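Local coordinates for protein triosephosphate isomerase (Trichomonas vaginalis, PDB 4O4V) that probably catalyses the interconversion of D-glyceraldehyde 3-phosphate and dihydroxyacetone phosphate in glycolysis and gluconeogenesis, working as a homodimeric TIM barrel, at residues S131-A135 with G136-E140; C186-I189 with R190-A194. All blocks are in the same frame, centred on the assembly; numbering follows the deposited sequence. Where two conformers were deposited one is given.

Both contacts belong to the helical layer that surrounds the parallel barrel of this triosephosphate isomerase, and they follow one another along the chain. Contact 1 turns the chain from helix 130-134 into helix 138-149 after strand 121-126, at the surface about 22 Å from the chain centre. Contact 2 comes later, within helix 179-197, between strands 161-165 and 207-209, and lies deeper, about 16 Å from that centre. Although their own centres are 16 Å apart, the two touch where Ser139 CB packs on Val188 CG1 at 3.8 Å. The turn at 131-140 thus starts a helix that lies against helix 179-197, joining neighbouring parts of the outer layer.

Contact 1: residues S131-A135 with G136-E140; sequences SEREA and GKASE. With NA (sodium ion), chain C.
Arg133 and Ala138 meet across a helix-ending turn, with the NH2 end of the guanidinium 4.1 Å from the Ala138 CB methyl, an oblique approach. With CG anti to the backbone N (chi1 167°) and further bends at chi2 and chi3, the arginine chain folds toward this methyl, while its NE forms a salt bridge with Glu128. Beside Ala138, Met185 of helix 179-197 packs against both side chains.

The Lys137 stem passes Ala135, its CG 4.1 Å from the Ala135 CB. Helix 130-134 ends in a Schellman motif: Lys137 N donates to Glu132 O at 2.9 Å, and Gly136 N donates to Arg133 O at 3.1 Å. Gly136 has the positive phi that this ending requires, and Lys137 is the N-cap of the next helix. One water, donating to Arg133 O and accepting from Ala138 N, bridges the two helices.

Gly136 O binds a sodium ion at 2.3 Å, with three waters as further ligands. Water 2 also joins Lys137 NZ to Glu140 OE2, and water 3 donates to Glu140 OE1; the carboxylate therefore meets the ion through water, and its negative charge may partly balance the positive charge of the sodium ion.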
ATOM      1  N   SER A 131      15.289  24.063  -0.302  1.00 10.13           N
ATOM      2  CA  SER A 131      15.863  24.942   0.700  1.00 10.99           C
ATOM      3  C   SER A 131      17.284  24.534   1.050  1.00  9.11           C
ATOM      4  O   SER A 131      18.161  25.368   1.138  1.00  9.61           O
ATOM      5  CB  SER A 131      15.025  24.960   1.999  1.00 18.89           C
ATOM      6  OG  SER A 131      13.776  25.557   1.788  1.00 28.00           O
ATOM      7  N   GLU A 132      17.501  23.246   1.280  1.00  9.38           N
ATOM      8  CA  GLU A 132      18.818  22.785   1.680  1.00  9.33           C
ATOM      9  C   GLU A 132      19.821  22.925   0.531  1.00  8.73           C
ATOM     10  O   GLU A 132      20.963  23.263   0.762  1.00  9.97           O
ATOM     11  CB  GLU A 132      18.751  21.344   2.168  1.00 11.77           C
ATOM     12  CG  GLU A 132      18.209  21.244   3.599  1.00 18.18           C
ATOM     13  CD  GLU A 132      16.825  21.826   3.743  1.00 23.01           C
ATOM     14  OE1 GLU A 132      15.904  21.298   3.086  1.00 20.57           O
ATOM     15  OE2 GLU A 132      16.645  22.829   4.503  1.00 28.46           O
ATOM     16  N   ARG A 133      19.370  22.686  -0.687  1.00  8.45           N
ATOM     17  CA  ARG A 133      20.222  22.912  -1.859  1.00  9.06           C
ATOM     18  C   ARG A 133      20.634  24.388  -1.932  1.00  9.14           C
ATOM     19  O   ARG A 133      21.830  24.691  -2.061  1.00 10.71           O
ATOM     20  CB  ARG A 133      19.446  22.436  -3.096  1.00  9.71           C
ATOM     21  CG  ARG A 133      19.981  22.847  -4.469  1.00 11.07           C
ATOM     22  CD  ARG A 133      21.384  22.387  -4.716  1.00 13.28           C
ATOM     23  NE  ARG A 133      21.555  20.938  -4.597  1.00 12.91           N
ATOM     24  CZ  ARG A 133      22.516  20.229  -5.215  1.00 13.94           C
ATOM     25  NH1 ARG A 133      23.367  20.810  -6.052  1.00 17.02           N
ATOM     26  NH2 ARG A 133      22.626  18.952  -4.987  1.00 13.30           N
ATOM     27  N   GLU A 134      19.679  25.295  -1.810  1.00  9.29           N
ATOM     28  CA  GLU A 134      20.000  26.709  -1.917  1.00 10.01           C
ATOM     29  C   GLU A 134      20.879  27.212  -0.775  1.00  9.84           C
ATOM     30  O   GLU A 134      21.704  28.120  -0.958  1.00 11.74           O
ATOM     31  CB  GLU A 134      18.713  27.526  -1.968  1.00 11.98           C
ATOM     32  CG  GLU A 134      17.944  27.352  -3.256  1.00 16.03           C
ATOM     33  CD  GLU A 134      16.689  28.181  -3.344  1.00 23.41           C
ATOM     34  OE1 GLU A 134      16.214  28.659  -2.300  1.00 29.36           O
ATOM     35  OE2 GLU A 134      16.181  28.324  -4.480  1.00 30.88           O
ATOM     36  N   ALA A 135      20.728  26.614   0.406  1.00  9.48           N
ATOM     37  CA  ALA A 135      21.515  26.989   1.570  1.00 10.11           C
ATOM     38  C   ALA A 135      22.923  26.436   1.492  1.00 10.19           C
ATOM     39  O   ALA A 135      23.738  26.760   2.329  1.00 11.98           O
ATOM     40  CB  ALA A 135      20.825  26.503   2.850  1.00 10.52           C
ATOM     41  N   GLY A 136      23.229  25.596   0.521  1.00 10.55           N
ATOM     42  CA  GLY A 136      24.551  24.988   0.468  1.00 12.06           C
ATOM     43  C   GLY A 136      24.720  23.880   1.479  1.00 10.47           C
ATOM     44  O   GLY A 136      25.867  23.607   1.910  1.00 14.21           O
ATOM     45  N   LYS A 137      23.627  23.242   1.868  1.00  9.59           N
ATOM     46  CA  LYS A 137      23.646  22.217   2.910  1.00 10.82           C
ATOM     47  C   LYS A 137      23.152  20.879   2.414  1.00 11.32           C
ATOM     48  O   LYS A 137      22.669  20.048   3.189  1.00 12.15           O
ATOM     49  CB  LYS A 137      22.826  22.704   4.126  1.00 13.83           C
ATOM     50  CG  LYS A 137      23.383  23.951   4.805  1.00 14.50           C
ATOM     51  CD  LYS A 137      24.654  23.628   5.571  1.00 15.37           C
ATOM     52  CE  LYS A 137      25.202  24.850   6.240  1.00 20.61           C
ATOM     53  NZ  LYS A 137      26.436  24.533   6.997  1.00 23.85           N
ATOM     54  N   ALA A 138      23.265  20.630   1.116  1.00  9.97           N
ATOM     55  CA  ALA A 138      22.830  19.358   0.560  1.00 11.46           C
ATOM     56  C   ALA A 138      23.555  18.154   1.163  1.00 11.23           C
ATOM     57  O   ALA A 138      22.947  17.137   1.515  1.00 11.93           O
ATOM     58  CB  ALA A 138      23.021  19.376  -0.944  1.00 13.68           C
ATOM     59  N   SER A 139      24.861  18.257   1.309  0.52 11.42           N
ATOM     60  CA  SER A 139      25.612  17.115   1.805  0.52 12.25           C
ATOM     61  C   SER A 139      25.335  16.822   3.274  0.52 12.78           C
ATOM     62  O   SER A 139      25.341  15.665   3.704  0.52 11.96           O
ATOM     63  CB  SER A 139      27.103  17.278   1.541  0.52 13.32           C
ATOM     64  OG  SER A 139      27.651  18.322   2.315  0.52 15.53           O
ATOM     65  N   GLU A 140      25.083  17.857   4.058  1.00 12.72           N
ATOM     66  CA  GLU A 140      24.670  17.659   5.435  1.00 13.09           C
ATOM     67  C   GLU A 140      23.318  16.955   5.517  1.00 12.68           C
ATOM     68  O   GLU A 140      23.115  16.069   6.357  1.00 13.15           O
ATOM     69  CB  GLU A 140      24.614  18.998   6.192  1.00 14.87           C
ATOM     70  CG  GLU A 140      25.960  19.612   6.512  1.00 17.12           C
ATOM     71  CD  GLU A 140      26.593  20.398   5.373  1.00 17.48           C
ATOM     72  OE1 GLU A 140      26.037  20.475   4.255  1.00 16.44           O
ATOM     73  OE2 GLU A 140      27.685  20.966   5.615  1.00 22.21           O
TER
HETATM   74 NA    NA C 302      28.089  23.920   2.308  1.00 24.34          NA
HETATM   75  O   HOH W   1      23.722  22.523  -1.318  1.00 19.44           O
HETATM   76  O   HOH W   2      28.349  23.643   4.847  1.00 28.65           O
HETATM   77  O   HOH W   3      27.567  21.528   2.319  1.00 27.69           O
HETATM   78  O   HOH W   4      27.433  25.742   3.058  1.00 29.37           O

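Contact 2: residues C186-I189 with R190-A194; sequences CKVI and RDILA
Lys187 and Asp191 form an i to i+4 salt bridge on helix 179-197, one of the outer helices of the TIM barrel. The lysine CG stands anti to the backbone N (chi1 178°), and a single bend at chi2 (53°) lets the otherwise extended chain swing round to the next turn. There it crosses the aspartate obliquely: CE passes 3.3 Å from Asp191 OD2, while NZ binds Asp191 OD1 at 2.8 Å. The ammonium meets that oxygen on the syn side, out of the carboxylate plane by a small tilt, and Lys187 also touches Asp226 in a nearby loop.

One residue further on, Val188 and Ile192 repeat the spacing with apolar groups. Val188 CG1 reaches the tip of the isoleucine, CD1, at 3.8 Å. Ile192 CG1 sits beside its own backbone N (chi1 -68°), which brings it to 3.3 Å from Val188 O, the oxygen that accepts the Ile192 N-H. Ile192 turns to helix 138-149, where it meets Ser143 and Ile146.

Ile189 and Leu193 face inward onto Ile163 of strand 161-165. Arg190 instead runs extended through chi1 and chi2, then bends at chi3 to reach salt bridges with Asp226 and Asp228, while its NH1 donates to Ala202 O and Val205 O, so the buried guanidinium is held by several partners. In the backbone, Leu193 N donates to Ile189 O over 3.0 Å in a nearly straight bond, and the Leu193 CG lies 3.5 Å from the same oxygen.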
ATOM      1  N   CYS A 186      26.465  11.689  -5.878  1.00  8.10           N
ATOM      2  CA  CYS A 186      26.813  10.268  -5.748  1.00  8.38           C
ATOM      3  C   CYS A 186      28.162  10.097  -5.081  1.00  7.83           C
ATOM      4  O   CYS A 186      28.332   9.204  -4.232  1.00  8.76           O
ATOM      5  CB  CYS A 186      26.730   9.578  -7.104  1.00  8.25           C
ATOM      6  SG  CYS A 186      25.029   9.409  -7.732  1.00  9.66           S
ATOM      7  N   LYS A 187      29.114  10.968  -5.404  1.00  8.20           N
ATOM      8  CA  LYS A 187      30.412  10.956  -4.731  1.00  9.49           C
ATOM      9  C   LYS A 187      30.290  11.317  -3.241  1.00  9.26           C
ATOM     10  O   LYS A 187      30.928  10.700  -2.386  1.00  9.52           O
ATOM     11  CB  LYS A 187      31.362  11.923  -5.439  1.00  9.99           C
ATOM     12  CG  LYS A 187      32.747  12.044  -4.789  1.00 13.15           C
ATOM     13  CD  LYS A 187      33.471  10.744  -4.550  1.00 14.24           C
ATOM     14  CE  LYS A 187      34.957  11.003  -4.199  1.00 15.12           C
ATOM     15  NZ  LYS A 187      35.605   9.749  -3.716  1.00 14.94           N
ATOM     16  N   VAL A 188      29.448  12.296  -2.913  1.00  9.72           N
ATOM     17  CA  VAL A 188      29.216  12.622  -1.515  1.00 10.17           C
ATOM     18  C   VAL A 188      28.744  11.380  -0.744  1.00  8.61           C
ATOM     19  O   VAL A 188      29.229  11.087   0.349  1.00  9.41           O
ATOM     20  CB  VAL A 188      28.166  13.762  -1.407  1.00 12.14           C
ATOM     21  CG1 VAL A 188      27.516  13.793  -0.017  1.00 14.47           C
ATOM     22  CG2 VAL A 188      28.790  15.130  -1.735  1.00 14.45           C
ATOM     23  N   ILE A 189      27.791  10.641  -1.312  1.00  8.68           N
ATOM     24  CA  ILE A 189      27.293   9.454  -0.636  1.00  8.62           C
ATOM     25  C   ILE A 189      28.393   8.387  -0.472  1.00  7.63           C
ATOM     26  O   ILE A 189      28.529   7.787   0.578  1.00  8.70           O
ATOM     27  CB  ILE A 189      26.063   8.899  -1.388  1.00  8.59           C
ATOM     28  CG1 ILE A 189      24.893   9.893  -1.312  1.00  8.72           C
ATOM     29  CG2 ILE A 189      25.661   7.548  -0.811  1.00  9.15           C
ATOM     30  CD1 ILE A 189      23.799   9.645  -2.289  1.00 10.65           C
ATOM     31  N   ARG A 190      29.155   8.168  -1.533  1.00  8.04           N
ATOM     32  CA  ARG A 190      30.226   7.176  -1.448  1.00  8.42           C
ATOM     33  C   ARG A 190      31.228   7.546  -0.371  1.00  8.68           C
ATOM     34  O   ARG A 190      31.687   6.667   0.371  1.00  9.32           O
ATOM     35  CB  ARG A 190      30.927   6.985  -2.790  1.00  8.56           C
ATOM     36  CG  ARG A 190      31.711   5.671  -2.867  1.00  9.02           C
ATOM     37  CD  ARG A 190      32.312   5.345  -4.215  1.00  8.49           C
ATOM     38  NE  ARG A 190      31.311   5.424  -5.280  1.00  9.36           N
ATOM     39  CZ  ARG A 190      30.349   4.530  -5.513  1.00  7.74           C
ATOM     40  NH1 ARG A 190      30.235   3.435  -4.843  1.00  8.74           N
ATOM     41  NH2 ARG A 190      29.452   4.795  -6.479  1.00  8.92           N
ATOM     42  N   ASP A 191      31.546   8.827  -0.259  1.00  8.91           N
ATOM     43  CA  ASP A 191      32.491   9.256   0.770  1.00 10.22           C
ATOM     44  C   ASP A 191      31.925   9.135   2.181  1.00  9.70           C
ATOM     45  O   ASP A 191      32.669   8.835   3.125  1.00 10.93           O
ATOM     46  CB  ASP A 191      32.972  10.666   0.491  1.00 12.66           C
ATOM     47  CG  ASP A 191      33.939  10.734  -0.677  1.00 16.11           C
ATOM     48  OD1 ASP A 191      34.497   9.683  -1.093  1.00 16.74           O
ATOM     49  OD2 ASP A 191      34.146  11.870  -1.165  1.00 21.80           O
ATOM     50  N   ILE A 192      30.633   9.355   2.355  1.00 10.41           N
ATOM     51  CA  ILE A 192      30.012   9.113   3.653  1.00 12.15           C
ATOM     52  C   ILE A 192      30.147   7.624   4.020  1.00 10.50           C
ATOM     53  O   ILE A 192      30.512   7.269   5.144  1.00 12.12           O
ATOM     54  CB  ILE A 192      28.536   9.529   3.638  1.00 12.42           C
ATOM     55  CG1 ILE A 192      28.388  11.051   3.520  1.00 14.70           C
ATOM     56  CG2 ILE A 192      27.820   9.010   4.885  1.00 14.68           C
ATOM     57  CD1 ILE A 192      27.059  11.504   2.949  1.00 16.44           C
ATOM     58  N   LEU A 193      29.799   6.745   3.085  1.00  9.73           N
ATOM     59  CA  LEU A 193      29.978   5.322   3.328  1.00 10.81           C
ATOM     60  C   LEU A 193      31.420   5.015   3.696  1.00 10.03           C
ATOM     61  O   LEU A 193      31.687   4.290   4.659  1.00 11.55           O
ATOM     62  CB  LEU A 193      29.585   4.478   2.114  1.00 10.98           C
ATOM     63  CG  LEU A 193      28.113   4.523   1.719  1.00 10.44           C
ATOM     64  CD1 LEU A 193      27.922   3.679   0.470  1.00 12.01           C
ATOM     65  CD2 LEU A 193      27.215   4.013   2.847  1.00 12.54           C
ATOM     66  N   ALA A 194      32.378   5.555   2.953  1.00 10.03           N
ATOM     67  CA  ALA A 194      33.767   5.239   3.223  1.00 12.10           C
ATOM     68  C   ALA A 194      34.160   5.659   4.630  1.00 12.25           C
ATOM     69  O   ALA A 194      34.838   4.908   5.341  1.00 13.48           O
ATOM     70  CB  ALA A 194      34.681   5.883   2.199  1.00 11.36           C
TER